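PDB 1UF3: hypothetical protein TT1561 from Thermus thermophilus, which is of unknown function but binds calcium and, as a member of the calcineurin-like metallophosphoesterase superfamily, is a predicted phosphoesterase. Local coordinates for residues G40-K45 against A54-L59. Residues are numbered along the deposited sequence; the frame is centred on the assembly and turned at random.
Sequences GNLMPK and AFFRIL. With CA (calcium ion), chain I.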
loop_
_atom_site.group_PDB
_atom_site.type_symbol
_atom_site.label_atom_id
_atom_site.label_comp_id
_atom_site.label_asym_id
_atom_site.label_seq_id
_atom_site.Cartn_x
_atom_site.Cartn_y
_atom_site.Cartn_z
ATOM N N GLY A 40 2.475 -12.102 -30.571
ATOM C CA GLY A 40 3.438 -13.063 -31.105
ATOM C C GLY A 40 4.246 -12.489 -32.272
ATOM O O GLY A 40 4.095 -11.316 -32.599
ATOM N N ASN A 41 5.108 -13.281 -32.908
ATOM C CA ASN A 41 5.346 -14.686 -32.573
ATOM C C ASN A 41 6.027 -14.815 -31.225
ATOM O O ASN A 41 7.062 -14.203 -30.986
ATOM C CB ASN A 41 6.261 -15.347 -33.631
ATOM C CG ASN A 41 5.724 -15.216 -35.040
ATOM O OD1 ASN A 41 4.650 -15.726 -35.364
ATOM N ND2 ASN A 41 6.477 -14.527 -35.896
ATOM N N LEU A 42 5.449 -15.606 -30.328
ATOM C CA LEU A 42 6.090 -15.796 -29.036
ATOM C C LEU A 42 7.341 -16.642 -29.272
ATOM O O LEU A 42 8.401 -16.378 -28.717
ATOM C CB LEU A 42 5.175 -16.558 -28.070
ATOM C CG LEU A 42 3.992 -15.849 -27.390
ATOM C CD1 LEU A 42 2.977 -15.376 -28.418
ATOM C CD2 LEU A 42 3.342 -16.838 -26.412
HETATM N N MSE A 43 7.179 -17.653 -30.122
HETATM C CA MSE A 43 8.222 -18.635 -30.454
HETATM C C MSE A 43 8.343 -18.821 -31.962
HETATM O O MSE A 43 7.384 -18.573 -32.702
HETATM C CB MSE A 43 7.817 -20.012 -29.903
HETATM C CG MSE A 43 7.933 -20.204 -28.423
HETATM SE SE MSE A 43 9.762 -20.369 -27.989
HETATM C CE MSE A 43 9.706 -19.482 -26.260
ATOM N N PRO A 44 9.513 -19.289 -32.437
ATOM C CA PRO A 44 9.705 -19.525 -33.871
ATOM C C PRO A 44 8.932 -20.811 -34.144
ATOM O O PRO A 44 8.672 -21.585 -33.218
ATOM C CB PRO A 44 11.208 -19.774 -33.994
ATOM C CG PRO A 44 11.784 -19.110 -32.786
ATOM C CD PRO A 44 10.780 -19.434 -31.709
ATOM N N LYS A 45 8.575 -21.053 -35.398
ATOM C CA LYS A 45 7.846 -22.265 -35.770
ATOM C C LYS A 45 8.493 -23.535 -35.180
ATOM O O LYS A 45 7.790 -24.425 -34.690
ATOM C CB LYS A 45 7.780 -22.370 -37.306
ATOM C CG LYS A 45 7.208 -23.661 -37.866
ATOM C CD LYS A 45 5.750 -23.837 -37.484
ATOM C CE LYS A 45 5.187 -25.159 -37.986
ATOM N NZ LYS A 45 5.241 -25.249 -39.474
ATOM N N ALA A 54 8.728 -22.794 -20.966
ATOM C CA ALA A 54 9.792 -21.970 -20.388
ATOM C C ALA A 54 9.454 -20.479 -20.544
ATOM O O ALA A 54 9.698 -19.680 -19.644
ATOM C CB ALA A 54 11.138 -22.290 -21.061
ATOM N N PHE A 55 8.906 -20.134 -21.710
ATOM C CA PHE A 55 8.482 -18.767 -22.047
ATOM C C PHE A 55 7.442 -18.279 -20.991
ATOM O O PHE A 55 7.607 -17.245 -20.369
ATOM C CB PHE A 55 7.840 -18.781 -23.441
ATOM C CG PHE A 55 7.432 -17.429 -23.941
ATOM C CD1 PHE A 55 8.303 -16.674 -24.730
ATOM C CD2 PHE A 55 6.172 -16.904 -23.632
ATOM C CE1 PHE A 55 7.925 -15.407 -25.213
ATOM C CE2 PHE A 55 5.785 -15.644 -24.104
ATOM C CZ PHE A 55 6.664 -14.893 -24.897
ATOM N N PHE A 56 6.376 -19.049 -20.807
ATOM C CA PHE A 56 5.331 -18.709 -19.836
ATOM C C PHE A 56 5.800 -18.676 -18.382
ATOM O O PHE A 56 5.327 -17.864 -17.577
ATOM C CB PHE A 56 4.168 -19.670 -20.017
ATOM C CG PHE A 56 3.388 -19.414 -21.267
ATOM C CD1 PHE A 56 2.958 -20.454 -22.062
ATOM C CD2 PHE A 56 3.076 -18.104 -21.645
ATOM C CE1 PHE A 56 2.227 -20.214 -23.221
ATOM C CE2 PHE A 56 2.344 -17.859 -22.803
ATOM C CZ PHE A 56 1.921 -18.918 -23.591
ATOM N N ARG A 57 6.754 -19.531 -18.038
ATOM C CA ARG A 57 7.279 -19.542 -16.677
ATOM C C ARG A 57 7.941 -18.194 -16.382
ATOM O O ARG A 57 7.784 -17.623 -15.293
ATOM C CB ARG A 57 8.299 -20.671 -16.524
ATOM C CG ARG A 57 8.850 -20.798 -15.129
ATOM C CD ARG A 57 8.438 -22.116 -14.487
ATOM N NE ARG A 57 8.723 -22.100 -13.049
ATOM C CZ ARG A 57 8.390 -23.067 -12.199
ATOM N NH1 ARG A 57 7.753 -24.151 -12.631
ATOM N NH2 ARG A 57 8.684 -22.939 -10.910
ATOM N N ILE A 58 8.693 -17.694 -17.358
ATOM C CA ILE A 58 9.378 -16.412 -17.228
ATOM C C ILE A 58 8.360 -15.266 -17.213
ATOM O O ILE A 58 8.474 -14.363 -16.403
ATOM C CB ILE A 58 10.400 -16.211 -18.400
ATOM C CG1 ILE A 58 11.704 -16.936 -18.053
ATOM C CG2 ILE A 58 10.657 -14.713 -18.668
ATOM C CD1 ILE A 58 12.586 -17.228 -19.254
ATOM N N LEU A 59 7.360 -15.324 -18.086
ATOM C CA LEU A 59 6.344 -14.266 -18.136
ATOM C C LEU A 59 5.531 -14.219 -16.845
ATOM O O LEU A 59 5.151 -13.143 -16.381
ATOM C CB LEU A 59 5.401 -14.497 -19.301
ATOM C CG LEU A 59 4.769 -13.312 -20.036
ATOM C CD1 LEU A 59 3.509 -13.819 -20.694
ATOM C CD2 LEU A 59 4.463 -12.158 -19.123
HETATM CA CA CA I . 6.052 -25.231 -33.227
HETATM O O HOH W 1 6.281 -22.848 -32.568
HETATM O O HOH W 2 4.504 -25.258 -31.213
HETATM O O HOH W 3 5.879 -27.644 -32.706
HETATM O O HOH W 4 6.713 -27.289 -35.011
#
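Leu42 lays its side chain across the ring of Phe55, joining the loop that follows strand 35-39 to helix 49-59, the helix of the beta-alpha-beta crossover that links parallel strands 35-39 and 66-69 in this calcineurin-like metallophosphoesterase. At the root of the leucine, Leu42 CB stands over one face of the Phe55 ring in a CH-pi contact, 4.1 Å from the centroid and displaced toward the rim. One bond further, CG lies against the CE2-CZ bond of the same ring. The branch Leu42 CD2 then divides its contacts, 3.6 Å from Phe55 CE2 and 3.8 Å from CZ of Phe56, whose ring it meets obliquely. The CB of Phe55 already points toward the loop, and with CG anti to the backbone N (chi1 -177°) the ring extends to Leu42; Phe56 CD2 lies at the edge of that ring, in plane.

Met43, present as selenomethionine, supplies the second apolar touch. Its chain bends at chi2 (-74°) and again at chi3, carrying Met43 CE to 3.5 Å from Phe55 CB, although the residue's CB does not itself point at the helix. Leu21 of helix 18-25 and Pro14 also pack on Phe55, whereas Tyr80 of helix 77-90 packs on Leu42, and the whole contact is buried. No hydrogen bond links the two segments; the loop is tied instead to its neighbours, with the backbone N of Leu42 and of Met43 hydrogen-bonded to OD2 and OD1 of Asp74.

Beyond this hydrophobic patch the loop turns to metal binding. The carbonyl oxygens of Lys45, Ala47 and Ala75 share a calcium ion that also carries four waters; Lys45 O lies 2.4 Å from the calcium, and one of those waters donates a hydrogen bond to Pro44 O at 2.8 Å.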